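Local coordinates for protein alpha-glucosidase (Pseudoalteromonas sp. K8, PDB 5HQA) that hydrolyses alpha-glucosidic bonds as a calcium-binding, chloride-activated member of glycoside hydrolase family 97 that accommodates the inhibitor acarbose, at residues 322-325 / 326-329; 413-416 / 417-421; 375-379 / 380-384. All coordinates share one frame; numbering follows the deposited sequence. Where two conformers were deposited one is given.

Interaction 1: residues 322-325 / 326-329; sequences FFNG and DVFS
Asn324 and Val327 close a tight backbone turn, with Gly325 and Asp326 at its two corners. Its main hydrogen bond runs from Val327 N to Asn324 O (2.9 Å, with an N-H...O angle of 161°), the donor standing well above the carbonyl plane. A second, weak bond reaches the same oxygen from Phe328 N at 3.3 Å, so one carbonyl gathers two successive amides. Water adds a further link, accepting from Asp326 N (2.8 Å) and donating to Phe323 O (2.6 Å).

Van der Waals contacts follow the turn. Val327 has CG1 anti to its carbonyl carbon (chi1 -62°), which leaves CG2 between the backbone N and C and presses it against Asn324, 3.2 Å from O and 3.7 Å from CB. The Phe328 ring comes back against the turn: Asn324 CB lies over one face of the ring, while Gly325 CA approaches it obliquely, 4.0 Å from CD2.

Polar ends are anchored outside the turn. Asn324 ND2 donates to the carbonyls of Gly316 and Asp318, and Asp326 OD1 pairs with Lys397 and Asn362. Phe328 meets Trp317 edge-to-face, and the Phe328 side chain lies about 7 Å from the bound acarbose unit. The backbone angles of Gly325 and Asp326 are those of a type I beta turn, here set in the long loop between strand 307-310 and helix 339-349, beside the glycan pocket.

Interaction 2: residues 413-416 / 417-421; sequences QFMV and NEYLH
Met415 reaches over Tyr419 one helical turn further on, forming an i to i+4 Met-aromatic contact on helix 413-428. Bends at chi2 and chi3 (-57° and -62°) fold the thioether so that its methyl, not its sulfur, does the closest touching. CE sits over one ring face, displaced toward the rim, 3.7 Å from the centroid in a CH-pi contact and 3.4 Å from Tyr419 CZ. SD stands farther above that ring, 5.2 Å from its centroid, and rests 3.8 Å from Glu418 CB. The ring is held at its far end by the hydroxyl, which bonds to the backbone carbonyl oxygen of Glu437, a calcium ligand, and it meets Tyr389 edge-to-face.

On another flank, Phe414 and Glu418 run side by side in the same direction, ring and carboxylate planes only 27° apart. OE1 comes obliquely to the ring, 3.6 Å from Phe414 CZ, while OE2 forms a salt bridge with Arg367; the Phe414 ring also has a cation-pi partner in Arg398. Gln413 and Asn417 likewise point the same way, with CG of the first 3.9 Å from ND2 of the second, and both amide nitrogens donate to Asp191 OD1, which joins this end of the helix to the loop between strands 181-187 and 195-199. Gln413 OE1 accepts from Lys219 N and Trp212 NE1.

Beneath these pairs run the usual helical bonds, such as Tyr419 N to Met415 O at 2.8 Å. Phe414 O accepts from Glu418 N and from a water 2.8 Å away that also donates to Glu418 OE1.

Interaction 3: residues 375-379 / 380-384; sequences ALYEK and SNVSQ
The helix that includes Leu376 and Tyr377 unwinds at Ser380 and closes in a Schellman motif, with Asn381 as the C-prime residue at positive phi (64°), Val382 N bonded to Tyr377 O (2.9 Å, N-H...O angle 163°) and Asn381 N to Glu378 O (3.2 Å). The donor on Asn381 stands high above the carbonyl plane of Glu378.

Ser380 adds its own side chain to the cap. With OG beside its backbone N, anti to the carbonyl carbon (chi1 -58°), the hydroxyl turns back along the helix and donates to Leu376 O at 2.8 Å, approaching from above the carbonyl plane; Ser380 N adds only weak bonds, to Leu376 O and Tyr377 O. Leu376 CD1 flanks the hydroxyl, 3.7 Å from OG.

The turn brings Val382 back across Tyr377. CG1 lies over one face of the ring, offset toward the rim and 4.1 Å from the centroid, a CH-pi contact, while CG2 meets CD1 of the ring at 3.6 Å. The same two residues are thus joined both by a backbone bond and by their side chains.

Tyr377 OH bonds to His356 N, tying the ring to strand 352-358, on which Val382 also packs through Leu353. Ser380 faces helix 339-349, and the chain then enters strand 384-388, which lies parallel and next to strand 352-358, completing a beta-alpha-beta unit.

How the interactions relate
The three local contacts follow one another along the chain as interaction 1, interaction 3 and interaction 2, all within the glycoside hydrolase 97 region of TIM-barrel type. Their centres stand 20 to 23 Å apart and none touches another; the nearest atoms of interactions 1 and 3 are about 8 Å apart. Interaction 1 shapes a loop after strand 307-310, interaction 3 ends helix 363-379 and leads into strand 384-388, and interaction 2 lies on helix 413-428, which precedes strand 432-435. Helix 363-379 joins two of them, since Val363 and Arg367 on it meet residues of interaction 2. They illustrate a turn, a cap and a helix face between parallel strands, interaction 1 lying nearest the bound glycan.

Interaction 1: residues 322-325 / 326-329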
loop_
_atom_site.group_PDB
_atom_site.type_symbol
_atom_site.label_atom_id
_atom_site.label_comp_id
_atom_site.label_asym_id
_atom_site.label_seq_id
_atom_site.Cartn_x
_atom_site.Cartn_y
_atom_site.Cartn_z
ATOM N N PHE A 322 9.957 22.527 1.695
ATOM C CA PHE A 322 8.550 22.307 2.040
ATOM C C PHE A 322 7.667 23.435 1.519
ATOM O O PHE A 322 6.478 23.220 1.255
ATOM C CB PHE A 322 8.397 22.158 3.567
ATOM C CG PHE A 322 6.964 21.917 4.048
ATOM C CD1 PHE A 322 6.123 22.985 4.359
ATOM C CD2 PHE A 322 6.480 20.628 4.235
ATOM C CE1 PHE A 322 4.823 22.769 4.811
ATOM C CE2 PHE A 322 5.171 20.407 4.685
ATOM C CZ PHE A 322 4.351 21.474 4.971
ATOM N N PHE A 323 8.229 24.632 1.345
ATOM C CA PHE A 323 7.475 25.803 0.905
ATOM C C PHE A 323 7.712 26.165 -0.554
ATOM O O PHE A 323 7.238 27.212 -0.997
ATOM C CB PHE A 323 7.809 27.012 1.788
ATOM C CG PHE A 323 7.468 26.802 3.231
ATOM C CD1 PHE A 323 6.151 26.854 3.654
ATOM C CD2 PHE A 323 8.453 26.507 4.155
ATOM C CE1 PHE A 323 5.825 26.633 4.980
ATOM C CE2 PHE A 323 8.133 26.286 5.481
ATOM C CZ PHE A 323 6.817 26.350 5.892
ATOM N N ASN A 324 8.404 25.321 -1.319
ATOM C CA ASN A 324 8.832 25.695 -2.659
ATOM C C ASN A 324 7.983 25.065 -3.759
ATOM O O ASN A 324 8.423 25.019 -4.913
ATOM C CB ASN A 324 10.304 25.329 -2.858
ATOM C CG ASN A 324 11.229 26.165 -2.001
ATOM O OD1 ASN A 324 10.807 27.146 -1.389
ATOM N ND2 ASN A 324 12.502 25.792 -1.965
ATOM N N GLY A 325 6.770 24.600 -3.436
ATOM C CA GLY A 325 5.948 23.938 -4.441
ATOM C C GLY A 325 5.708 24.768 -5.689
ATOM O O GLY A 325 5.576 24.220 -6.785
ATOM N N ASP A 326 5.669 26.099 -5.550
ATOM C CA ASP A 326 5.426 26.959 -6.703
ATOM C C ASP A 326 6.613 27.028 -7.655
ATOM O O ASP A 326 6.421 27.366 -8.828
ATOM C CB ASP A 326 5.099 28.395 -6.270
ATOM C CG ASP A 326 3.796 28.511 -5.495
ATOM O OD1 ASP A 326 3.072 27.499 -5.307
ATOM O OD2 ASP A 326 3.494 29.646 -5.074
ATOM N N VAL A 327 7.832 26.757 -7.188
ATOM C CA VAL A 327 9.028 27.095 -7.959
ATOM C C VAL A 327 9.813 25.889 -8.448
ATOM O O VAL A 327 10.793 26.080 -9.185
ATOM C CB VAL A 327 9.963 28.034 -7.170
ATOM C CG1 VAL A 327 9.253 29.344 -6.884
ATOM C CG2 VAL A 327 10.436 27.369 -5.884
ATOM N N PHE A 328 9.442 24.669 -8.061
ATOM C CA PHE A 328 10.115 23.486 -8.589
ATOM C C PHE A 328 10.064 23.477 -10.112
ATOM O O PHE A 328 9.005 23.694 -10.711
ATOM C CB PHE A 328 9.454 22.213 -8.057
ATOM C CG PHE A 328 9.887 21.826 -6.679
ATOM C CD1 PHE A 328 11.233 21.695 -6.371
ATOM C CD2 PHE A 328 8.945 21.581 -5.693
ATOM C CE1 PHE A 328 11.639 21.323 -5.093
ATOM C CE2 PHE A 328 9.335 21.212 -4.414
ATOM C CZ PHE A 328 10.686 21.084 -4.110
ATOM N N SER A 329 11.212 23.234 -10.736
ATOM C CA SER A 329 11.272 22.874 -12.145
ATOM C C SER A 329 11.391 21.361 -12.256
ATOM O O SER A 329 12.140 20.731 -11.501
ATOM C CB SER A 329 12.463 23.536 -12.843
ATOM O OG SER A 329 12.627 23.033 -14.162
HETATM O O HOH W 1 5.895 27.648 -3.183
#

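Interaction 2: residues 413-416 / 417-421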
loop_
_atom_site.group_PDB
_atom_site.type_symbol
_atom_site.label_atom_id
_atom_site.label_comp_id
_atom_site.label_asym_id
_atom_site.label_seq_id
_atom_site.Cartn_x
_atom_site.Cartn_y
_atom_site.Cartn_z
ATOM N N GLN A 413 -11.887 13.469 -4.715
ATOM C CA GLN A 413 -12.054 13.128 -6.129
ATOM C C GLN A 413 -11.042 13.860 -7.011
ATOM O O GLN A 413 -10.487 13.275 -7.949
ATOM C CB GLN A 413 -13.480 13.450 -6.579
ATOM C CG GLN A 413 -13.740 13.230 -8.067
ATOM C CD GLN A 413 -15.144 13.643 -8.463
ATOM O OE1 GLN A 413 -15.739 14.528 -7.846
ATOM N NE2 GLN A 413 -15.686 12.997 -9.489
ATOM N N PHE A 414 -10.788 15.142 -6.727
ATOM C CA PHE A 414 -9.836 15.893 -7.541
ATOM C C PHE A 414 -8.475 15.202 -7.579
ATOM O O PHE A 414 -7.903 14.988 -8.654
ATOM C CB PHE A 414 -9.677 17.324 -7.017
ATOM C CG PHE A 414 -8.530 18.051 -7.657
ATOM C CD1 PHE A 414 -8.657 18.575 -8.942
ATOM C CD2 PHE A 414 -7.300 18.154 -7.007
ATOM C CE1 PHE A 414 -7.585 19.215 -9.556
ATOM C CE2 PHE A 414 -6.222 18.792 -7.621
ATOM C CZ PHE A 414 -6.369 19.320 -8.893
ATOM N N MET A 415 -7.928 14.864 -6.406
ATOM C CA MET A 415 -6.598 14.260 -6.380
ATOM C C MET A 415 -6.627 12.817 -6.864
ATOM O O MET A 415 -5.670 12.358 -7.506
ATOM C CB MET A 415 -5.987 14.347 -4.978
ATOM C CG MET A 415 -5.304 15.694 -4.723
ATOM S SD MET A 415 -4.004 16.058 -5.932
ATOM C CE MET A 415 -2.840 14.724 -5.662
ATOM N N VAL A 416 -7.703 12.079 -6.562
ATOM C CA VAL A 416 -7.843 10.729 -7.111
ATOM C C VAL A 416 -7.646 10.764 -8.622
ATOM O O VAL A 416 -6.876 9.979 -9.189
ATOM C CB VAL A 416 -9.206 10.125 -6.722
ATOM C CG1 VAL A 416 -9.556 8.929 -7.627
ATOM C CG2 VAL A 416 -9.203 9.714 -5.250
ATOM N N ASN A 417 -8.288 11.726 -9.286
ATOM C CA ASN A 417 -8.131 11.862 -10.729
ATOM C C ASN A 417 -6.749 12.387 -11.104
ATOM O O ASN A 417 -6.198 12.001 -12.146
ATOM C CB ASN A 417 -9.220 12.782 -11.284
ATOM C CG ASN A 417 -10.589 12.122 -11.277
ATOM O OD1 ASN A 417 -10.684 10.891 -11.250
ATOM N ND2 ASN A 417 -11.653 12.930 -11.293
ATOM N N GLU A 418 -6.179 13.261 -10.271
ATOM C CA GLU A 418 -4.857 13.814 -10.538
ATOM C C GLU A 418 -3.782 12.729 -10.502
ATOM O O GLU A 418 -2.892 12.698 -11.362
ATOM C CB GLU A 418 -4.566 14.920 -9.522
ATOM C CG GLU A 418 -3.455 15.865 -9.913
ATOM C CD GLU A 418 -3.790 16.732 -11.122
ATOM O OE1 GLU A 418 -4.974 17.085 -11.333
ATOM O OE2 GLU A 418 -2.845 17.053 -11.871
ATOM N N TYR A 419 -3.849 11.824 -9.520
ATOM C CA TYR A 419 -2.871 10.740 -9.460
ATOM C C TYR A 419 -2.959 9.861 -10.698
ATOM O O TYR A 419 -1.937 9.489 -11.287
ATOM C CB TYR A 419 -3.087 9.876 -8.218
ATOM C CG TYR A 419 -2.747 10.503 -6.888
ATOM C CD1 TYR A 419 -1.432 10.847 -6.567
ATOM C CD2 TYR A 419 -3.739 10.707 -5.928
ATOM C CE1 TYR A 419 -1.126 11.404 -5.323
ATOM C CE2 TYR A 419 -3.447 11.259 -4.689
ATOM C CZ TYR A 419 -2.142 11.609 -4.397
ATOM O OH TYR A 419 -1.849 12.142 -3.163
ATOM N N LEU A 420 -4.180 9.479 -11.084
ATOM C CA LEU A 420 -4.323 8.565 -12.210
ATOM C C LEU A 420 -3.883 9.221 -13.512
ATOM O O LEU A 420 -3.317 8.549 -14.378
ATOM C CB LEU A 420 -5.765 8.059 -12.306
ATOM C CG LEU A 420 -5.950 6.951 -13.349
ATOM C CD1 LEU A 420 -5.035 5.773 -13.044
ATOM C CD2 LEU A 420 -7.400 6.500 -13.443
ATOM N N HIS A 421 -4.101 10.529 -13.662
ATOM C CA HIS A 421 -3.592 11.209 -14.846
ATOM C C HIS A 421 -2.081 11.067 -14.942
ATOM O O HIS A 421 -1.542 10.783 -16.018
ATOM C CB HIS A 421 -3.970 12.687 -14.830
ATOM C CG HIS A 421 -3.200 13.498 -15.825
ATOM N ND1 HIS A 421 -3.434 13.426 -17.182
ATOM C CD2 HIS A 421 -2.168 14.361 -15.666
ATOM C CE1 HIS A 421 -2.595 14.227 -17.815
ATOM N NE2 HIS A 421 -1.817 14.809 -16.919
HETATM O O HOH W 2 -7.640 16.200 -11.196
#

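Interaction 3: residues 375-379 / 380-384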
loop_
_atom_site.group_PDB
_atom_site.type_symbol
_atom_site.label_atom_id
_atom_site.label_comp_id
_atom_site.label_asym_id
_atom_site.label_seq_id
_atom_site.Cartn_x
_atom_site.Cartn_y
_atom_site.Cartn_z
ATOM N N ALA A 375 8.935 13.557 -21.012
ATOM C CA ALA A 375 9.704 13.511 -22.251
ATOM C C ALA A 375 11.198 13.541 -21.961
ATOM O O ALA A 375 11.973 12.796 -22.574
ATOM C CB ALA A 375 9.309 14.670 -23.162
ATOM N N LEU A 376 11.619 14.394 -21.024
ATOM C CA LEU A 376 13.027 14.437 -20.640
ATOM C C LEU A 376 13.475 13.092 -20.088
ATOM O O LEU A 376 14.535 12.573 -20.455
ATOM C CB LEU A 376 13.256 15.543 -19.609
ATOM C CG LEU A 376 14.632 15.524 -18.934
ATOM C CD1 LEU A 376 15.748 15.724 -19.953
ATOM C CD2 LEU A 376 14.709 16.577 -17.834
ATOM N N TYR A 377 12.665 12.507 -19.208
ATOM C CA TYR A 377 13.039 11.233 -18.614
ATOM C C TYR A 377 13.057 10.115 -19.651
ATOM O O TYR A 377 13.969 9.278 -19.644
ATOM C CB TYR A 377 12.091 10.914 -17.467
ATOM C CG TYR A 377 12.546 11.482 -16.146
ATOM C CD1 TYR A 377 13.862 11.907 -15.958
ATOM C CD2 TYR A 377 11.667 11.582 -15.080
ATOM C CE1 TYR A 377 14.282 12.413 -14.730
ATOM C CE2 TYR A 377 12.074 12.079 -13.859
ATOM C CZ TYR A 377 13.373 12.494 -13.683
ATOM O OH TYR A 377 13.744 12.981 -12.445
ATOM N N GLU A 378 12.075 10.087 -20.558
ATOM C CA GLU A 378 12.101 9.072 -21.606
ATOM C C GLU A 378 13.352 9.216 -22.461
ATOM O O GLU A 378 14.037 8.227 -22.747
ATOM C CB GLU A 378 10.846 9.148 -22.477
ATOM C CG GLU A 378 10.803 8.015 -23.509
ATOM C CD GLU A 378 9.458 7.851 -24.221
ATOM O OE1 GLU A 378 8.704 8.842 -24.352
ATOM O OE2 GLU A 378 9.162 6.715 -24.660
ATOM N N LYS A 379 13.686 10.452 -22.842
ATOM C CA LYS A 379 14.917 10.710 -23.582
ATOM C C LYS A 379 16.147 10.290 -22.788
ATOM O O LYS A 379 17.162 9.898 -23.371
ATOM C CB LYS A 379 14.981 12.193 -23.947
ATOM C CG LYS A 379 16.311 12.666 -24.497
ATOM C CD LYS A 379 16.346 14.182 -24.640
ATOM C CE LYS A 379 17.676 14.641 -25.231
ATOM N NZ LYS A 379 17.739 16.121 -25.401
ATOM N N SER A 380 16.072 10.335 -21.462
ATOM C CA SER A 380 17.216 10.049 -20.609
ATOM C C SER A 380 17.271 8.601 -20.127
ATOM O O SER A 380 18.011 8.314 -19.179
ATOM C CB SER A 380 17.211 10.990 -19.399
ATOM O OG SER A 380 17.239 12.345 -19.816
ATOM N N ASN A 381 16.498 7.692 -20.728
ATOM C CA ASN A 381 16.537 6.278 -20.345
ATOM C C ASN A 381 16.070 6.067 -18.893
ATOM O O ASN A 381 16.552 5.175 -18.188
ATOM C CB ASN A 381 17.950 5.706 -20.571
ATOM C CG ASN A 381 18.037 4.192 -20.365
ATOM O OD1 ASN A 381 17.111 3.447 -20.709
ATOM N ND2 ASN A 381 19.164 3.734 -19.791
ATOM N N VAL A 382 15.134 6.887 -18.418
ATOM C CA VAL A 382 14.564 6.743 -17.077
ATOM C C VAL A 382 13.248 5.980 -17.198
ATOM O O VAL A 382 12.336 6.418 -17.909
ATOM C CB VAL A 382 14.358 8.111 -16.403
ATOM C CG1 VAL A 382 13.546 7.967 -15.107
ATOM C CG2 VAL A 382 15.711 8.780 -16.118
ATOM N N SER A 383 13.146 4.837 -16.505
ATOM C CA SER A 383 11.970 3.974 -16.575
ATOM C C SER A 383 11.082 4.006 -15.338
ATOM O O SER A 383 9.937 3.547 -15.416
ATOM C CB SER A 383 12.390 2.517 -16.810
ATOM O OG SER A 383 12.941 2.357 -18.100
ATOM N N GLN A 384 11.575 4.493 -14.198
ATOM C CA GLN A 384 10.794 4.573 -12.969
ATOM C C GLN A 384 10.960 5.966 -12.388
ATOM O O GLN A 384 12.055 6.535 -12.443
ATOM C CB GLN A 384 11.230 3.522 -11.930
ATOM C CG GLN A 384 11.091 2.090 -12.431
ATOM C CD GLN A 384 11.599 1.021 -11.447
ATOM O OE1 GLN A 384 12.297 1.322 -10.465
ATOM N NE2 GLN A 384 11.249 -0.247 -11.726
#